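Local coordinates for hypothetical protein (Bacteroides thetaiotaomicron, PDB 2OBB) that binds magnesium and is probably a hydrolase of the haloacid dehalogenase (HAD) type, though its substrate is not known, at residues T32-L35 against L36-E39; E16-Y19 against P20-G23. All blocks are in the same frame, centred on the assembly; numbering follows the deposited sequence.

From the N terminus, strand 5-8 leads to the magnesium-binding aspartates Asp9 and Asp11. The chain then runs out into a surface loop. Interaction 2 (16-19 with 20-23) closes a tight turn within that loop, as the chain reverses around Tyr19 and Pro20. Interaction 1 (32-35 with 36-39) follows in helix 29-38 and joins its successive turns up to the C-terminal end. The two contacts are in series and neither nests in nor crosses the other. The nearest atoms of interactions 1 and 2 lie about 12 Å apart. Both belong to the connection from strand 5-8 to strand 42-45. Interaction 2 lies in the loop near the metal site, interaction 1 in the helix packed on the sheet.

Interaction 1. Residues T32-L35 against L36-E39; sequences TLKL and LQQE
Leu35 holds CG anti to its backbone N (chi1 -176°), which carries its branch toward the end of the helix, where Glu39 lies. There CD1 of Leu35 is 3.7 Å from OE2 of Glu39. This is an apolar-to-polar contact, not a bond. The Glu39 chain bends at chi2, and its OE2 is hydrogen-bonded to the hydroxyl of Tyr110. CD2 of Leu33 meets CD1 of Leu36 at 4.3 Å.

Four i to i+4 backbone bonds join the two segments. Gln37 N reaches Leu33 O at 3.0 Å in a nearly straight bond (169°). The last, from Glu39 N to Leu35 O (3.2 Å), is more bent at 138°, and Glu39 is the first residue to leave helical geometry. This is the helix of a beta-alpha-beta crossover between the parallel strands 5-8 and 42-45.

Leu33 packs on Leu43 of strand 42-45, while Thr32 and Leu35 touch Tyr110 of helix 106-115. On another side, CG of Lys34 lies 4.1 Å from OE1 of Gln37. NZ of Lys34 is hydrogen-bonded to the carbonyl of Arg64, and NE2 of Gln37 to that of Glu67.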
ATOM      1  N   THR A  32       4.032  18.794  -3.184  1.00 57.68           N
ATOM      2  CA  THR A  32       3.880  18.288  -1.805  1.00 57.79           C
ATOM      3  C   THR A  32       4.988  17.263  -1.532  1.00 58.59           C
ATOM      4  O   THR A  32       5.568  17.204  -0.435  1.00 58.03           O
ATOM      5  CB  THR A  32       2.444  17.672  -1.541  1.00 57.21           C
ATOM      6  OG1 THR A  32       1.441  18.674  -1.796  1.00 57.45           O
ATOM      7  CG2 THR A  32       2.280  17.170  -0.092  1.00 56.48           C
ATOM      8  N   LEU A  33       5.274  16.470  -2.554  1.00 58.81           N
ATOM      9  CA  LEU A  33       6.303  15.474  -2.455  1.00 59.94           C
ATOM     10  C   LEU A  33       7.663  16.164  -2.289  1.00 60.62           C
ATOM     11  O   LEU A  33       8.469  15.769  -1.439  1.00 60.44           O
ATOM     12  CB  LEU A  33       6.264  14.535  -3.670  1.00 59.28           C
ATOM     13  CG  LEU A  33       5.137  13.498  -3.713  1.00 59.42           C
ATOM     14  CD1 LEU A  33       5.045  12.796  -5.101  1.00 56.60           C
ATOM     15  CD2 LEU A  33       5.304  12.471  -2.600  1.00 59.62           C
ATOM     16  N   LYS A  34       7.903  17.225  -3.059  1.00 61.55           N
ATOM     17  CA  LYS A  34       9.163  17.967  -2.903  1.00 62.10           C
ATOM     18  C   LYS A  34       9.262  18.561  -1.514  1.00 62.18           C
ATOM     19  O   LYS A  34      10.316  18.507  -0.884  1.00 62.86           O
ATOM     20  CB  LYS A  34       9.330  19.031  -3.965  1.00 61.92           C
ATOM     21  CG  LYS A  34       9.858  18.447  -5.279  1.00 63.30           C
ATOM     22  CD  LYS A  34       9.215  19.096  -6.480  1.00 66.19           C
ATOM     23  CE  LYS A  34       9.783  20.457  -6.817  1.00 68.20           C
ATOM     24  NZ  LYS A  34       9.008  21.094  -7.953  1.00 71.12           N
ATOM     25  N   LEU A  35       8.164  19.114  -1.024  1.00 61.94           N
ATOM     26  CA  LEU A  35       8.158  19.610   0.342  1.00 62.44           C
ATOM     27  C   LEU A  35       8.558  18.491   1.298  1.00 61.98           C
ATOM     28  O   LEU A  35       9.323  18.737   2.202  1.00 62.50           O
ATOM     29  CB  LEU A  35       6.810  20.225   0.722  1.00 62.35           C
ATOM     30  CG  LEU A  35       6.666  20.879   2.093  1.00 65.09           C
ATOM     31  CD1 LEU A  35       7.845  21.817   2.433  1.00 65.62           C
ATOM     32  CD2 LEU A  35       5.360  21.655   2.084  1.00 66.98           C
ATOM     33  N   LEU A  36       8.061  17.268   1.089  1.00 61.82           N
ATOM     34  CA  LEU A  36       8.413  16.121   1.967  1.00 61.54           C
ATOM     35  C   LEU A  36       9.914  15.760   1.961  1.00 61.59           C
ATOM     36  O   LEU A  36      10.503  15.499   3.003  1.00 60.30           O
ATOM     37  CB  LEU A  36       7.548  14.883   1.642  1.00 60.95           C
ATOM     38  CG  LEU A  36       6.059  14.984   2.045  1.00 60.14           C
ATOM     39  CD1 LEU A  36       5.236  13.851   1.451  1.00 56.63           C
ATOM     40  CD2 LEU A  36       5.857  15.068   3.575  1.00 60.60           C
ATOM     41  N   GLN A  37      10.504  15.738   0.767  1.00 62.02           N
ATOM     42  CA  GLN A  37      11.955  15.651   0.586  1.00 63.05           C
ATOM     43  C   GLN A  37      12.740  16.736   1.314  1.00 63.38           C
ATOM     44  O   GLN A  37      13.767  16.432   1.926  1.00 63.47           O
ATOM     45  CB  GLN A  37      12.323  15.734  -0.886  1.00 62.46           C
ATOM     46  CG  GLN A  37      11.875  14.591  -1.663  1.00 61.60           C
ATOM     47  CD  GLN A  37      12.374  14.680  -3.082  1.00 64.42           C
ATOM     48  OE1 GLN A  37      12.499  15.780  -3.625  1.00 64.11           O
ATOM     49  NE2 GLN A  37      12.678  13.520  -3.694  1.00 62.61           N
ATOM     50  N   GLN A  38      12.265  17.983   1.234  0.50 63.71           N
ATOM     51  CA  GLN A  38      12.867  19.098   1.973  0.50 64.31           C
ATOM     52  C   GLN A  38      12.908  18.755   3.451  0.50 64.74           C
ATOM     53  O   GLN A  38      13.849  19.119   4.153  0.50 64.82           O
ATOM     54  CB  GLN A  38      12.070  20.400   1.797  0.50 64.31           C
ATOM     55  CG  GLN A  38      12.894  21.673   1.988  0.50 64.81           C
ATOM     56  CD  GLN A  38      12.312  22.660   3.017  0.50 65.16           C
ATOM     57  OE1 GLN A  38      13.042  23.500   3.544  0.50 65.56           O
ATOM     58  NE2 GLN A  38      11.015  22.557   3.302  0.50 64.65           N
ATOM     59  N   GLU A  39      11.884  18.048   3.914  1.00 65.03           N
ATOM     60  CA  GLU A  39      11.786  17.673   5.329  1.00 66.32           C
ATOM     61  C   GLU A  39      12.583  16.401   5.632  1.00 65.53           C
ATOM     62  O   GLU A  39      12.490  15.867   6.727  1.00 65.68           O
ATOM     63  CB  GLU A  39      10.325  17.493   5.753  1.00 67.18           C
ATOM     64  CG  GLU A  39       9.376  18.507   5.107  1.00 71.89           C
ATOM     65  CD  GLU A  39       8.570  19.321   6.109  1.00 77.85           C
ATOM     66  OE1 GLU A  39       8.911  19.320   7.328  1.00 80.53           O
ATOM     67  OE2 GLU A  39       7.613  19.994   5.661  1.00 78.44           O
TER

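Interaction 2. Residues E16-Y19 against P20-G23; sequences EHRY and PRIG
Tyr19 and Pro20 meet at a cis peptide bond. CA of Pro20 sits over one face of the tyrosine ring, 3.8 Å from its centroid and 24° off the normal, in a CH-pi contact. With chi1 at -179°, CG of Tyr19 is turned to the side of its carbonyl carbon, which brings the ring alongside the proline. Arg21 N makes a weak, bent hydrogen bond to Arg18 O (2.8 Å, 126°).

The two arms run nearly antiparallel. Gly23 CA approaches Glu16 O at 3.3 Å in a CA-H...O contact, and CG of Arg18 packs on Gly23 CA at 3.8 Å. A water between the arms accepts from Arg18 N at 2.8 Å and lies 2.8 Å from Arg21 O.

Residues 18-21 form a type VIa beta turn, in the loop between strand 5-8 and helix 29-38. It follows a sequence that matches the DxDx(T/V) motif of HAD enzymes, whose Asp9 and Asp11 bind magnesium. Tyr19 comes about 4 Å from Asp11, side chain to side chain.

NH2 of Arg18 bonds back to His17 O at 3.0 Å, from above the carbonyl plane. Tyr19 touches Leu53 and Ile22 touches Trp60, seating the loop on helix 51-62.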
ATOM      1  N   GLU A  16      -3.641  11.784 -12.712  1.00 61.20           N
ATOM      2  CA  GLU A  16      -4.872  11.076 -13.053  1.00 63.53           C
ATOM      3  C   GLU A  16      -4.503   9.780 -13.760  1.00 64.58           C
ATOM      4  O   GLU A  16      -3.504   9.726 -14.485  1.00 64.34           O
ATOM      5  CB  GLU A  16      -5.747  11.867 -14.014  1.00 63.70           C
ATOM      6  CG  GLU A  16      -5.825  13.309 -13.729  1.00 67.52           C
ATOM      7  CD  GLU A  16      -7.094  13.673 -13.055  1.00 73.60           C
ATOM      8  OE1 GLU A  16      -7.345  13.166 -11.925  1.00 73.63           O
ATOM      9  OE2 GLU A  16      -7.840  14.468 -13.683  1.00 75.06           O
ATOM     10  N   HIS A  17      -5.330   8.753 -13.562  1.00 65.92           N
ATOM     11  CA  HIS A  17      -5.047   7.416 -14.071  1.00 67.69           C
ATOM     12  C   HIS A  17      -5.361   7.324 -15.559  1.00 66.94           C
ATOM     13  O   HIS A  17      -6.514   7.177 -15.929  1.00 67.04           O
ATOM     14  CB  HIS A  17      -5.885   6.385 -13.311  1.00 68.95           C
ATOM     15  CG  HIS A  17      -5.350   4.993 -13.385  1.00 73.86           C
ATOM     16  ND1 HIS A  17      -5.668   4.026 -12.448  1.00 79.23           N
ATOM     17  CD2 HIS A  17      -4.493   4.409 -14.258  1.00 76.12           C
ATOM     18  CE1 HIS A  17      -5.043   2.901 -12.754  1.00 80.58           C
ATOM     19  NE2 HIS A  17      -4.326   3.108 -13.848  1.00 80.15           N
ATOM     20  N   ARG A  18      -4.345   7.414 -16.404  1.00 66.50           N
ATOM     21  CA  ARG A  18      -4.554   7.277 -17.837  1.00 66.54           C
ATOM     22  C   ARG A  18      -3.649   6.214 -18.479  1.00 66.73           C
ATOM     23  O   ARG A  18      -3.402   6.247 -19.694  1.00 66.88           O
ATOM     24  CB  ARG A  18      -4.371   8.635 -18.526  1.00 66.68           C
ATOM     25  CG  ARG A  18      -5.402   9.666 -18.178  1.00 66.95           C
ATOM     26  CD  ARG A  18      -6.803   9.243 -18.615  1.00 71.41           C
ATOM     27  NE  ARG A  18      -7.783  10.298 -18.345  1.00 74.23           N
ATOM     28  CZ  ARG A  18      -8.299  10.568 -17.141  1.00 75.24           C
ATOM     29  NH1 ARG A  18      -9.165  11.568 -17.019  1.00 75.53           N
ATOM     30  NH2 ARG A  18      -7.962   9.848 -16.063  1.00 73.39           N
ATOM     31  N   TYR A  19      -3.178   5.270 -17.663  1.00 67.08           N
ATOM     32  CA  TYR A  19      -2.253   4.214 -18.081  1.00 67.59           C
ATOM     33  C   TYR A  19      -2.768   3.464 -19.291  1.00 67.87           C
ATOM     34  O   TYR A  19      -3.944   3.103 -19.300  1.00 68.40           O
ATOM     35  CB  TYR A  19      -2.111   3.223 -16.953  1.00 67.97           C
ATOM     36  CG  TYR A  19      -1.167   2.080 -17.207  1.00 68.59           C
ATOM     37  CD1 TYR A  19      -1.573   0.945 -17.922  1.00 69.56           C
ATOM     38  CD2 TYR A  19       0.120   2.105 -16.681  1.00 68.97           C
ATOM     39  CE1 TYR A  19      -0.692  -0.128 -18.130  1.00 70.29           C
ATOM     40  CE2 TYR A  19       0.997   1.054 -16.864  1.00 69.83           C
ATOM     41  CZ  TYR A  19       0.597  -0.064 -17.585  1.00 70.51           C
ATOM     42  OH  TYR A  19       1.497  -1.099 -17.750  1.00 70.03           O
ATOM     43  N   PRO A  20      -1.895   3.157 -20.283  1.00 67.74           N
ATOM     44  CA  PRO A  20      -0.432   3.332 -20.405  1.00 67.74           C
ATOM     45  C   PRO A  20       0.049   4.777 -20.594  1.00 67.98           C
ATOM     46  O   PRO A  20       1.254   5.026 -20.569  1.00 67.81           O
ATOM     47  CB  PRO A  20      -0.087   2.516 -21.670  1.00 67.95           C
ATOM     48  CG  PRO A  20      -1.334   2.539 -22.475  1.00 67.59           C
ATOM     49  CD  PRO A  20      -2.464   2.491 -21.476  1.00 67.69           C
ATOM     50  N   ARG A  21      -0.871   5.717 -20.794  1.00 68.11           N
ATOM     51  CA  ARG A  21      -0.511   7.127 -20.944  1.00 68.30           C
ATOM     52  C   ARG A  21      -0.344   7.768 -19.570  1.00 67.25           C
ATOM     53  O   ARG A  21      -0.565   7.109 -18.543  1.00 66.94           O
ATOM     54  CB  ARG A  21      -1.578   7.838 -21.762  1.00 68.11           C
ATOM     55  CG  ARG A  21      -1.825   7.156 -23.111  1.00 70.19           C
ATOM     56  CD  ARG A  21      -3.036   7.723 -23.855  1.00 71.64           C
ATOM     57  NE  ARG A  21      -2.850   9.143 -24.192  1.00 79.81           N
ATOM     58  CZ  ARG A  21      -3.382  10.173 -23.516  1.00 81.83           C
ATOM     59  NH1 ARG A  21      -4.180   9.964 -22.457  1.00 81.14           N
ATOM     60  NH2 ARG A  21      -3.123  11.425 -23.914  1.00 81.87           N
ATOM     61  N   ILE A  22       0.070   9.037 -19.542  1.00 66.20           N
ATOM     62  CA  ILE A  22       0.245   9.752 -18.280  1.00 64.45           C
ATOM     63  C   ILE A  22      -0.828  10.827 -18.157  1.00 64.41           C
ATOM     64  O   ILE A  22      -1.019  11.608 -19.066  1.00 63.83           O
ATOM     65  CB  ILE A  22       1.637  10.382 -18.145  1.00 64.11           C
ATOM     66  CG1 ILE A  22       2.728   9.313 -18.281  1.00 64.03           C
ATOM     67  CG2 ILE A  22       1.762  11.075 -16.786  1.00 63.83           C
ATOM     68  CD1 ILE A  22       4.171   9.866 -18.376  1.00 63.75           C
ATOM     69  N   GLY A  23      -1.537  10.862 -17.028  1.00 63.98           N
ATOM     70  CA  GLY A  23      -2.625  11.837 -16.864  1.00 63.75           C
ATOM     71  C   GLY A  23      -2.125  13.199 -16.423  1.00 63.35           C
ATOM     72  O   GLY A  23      -0.917  13.378 -16.260  1.00 63.52           O
TER
HETATM   73  O   HOH W   1      -1.562   7.775 -15.982  1.00 45.47           O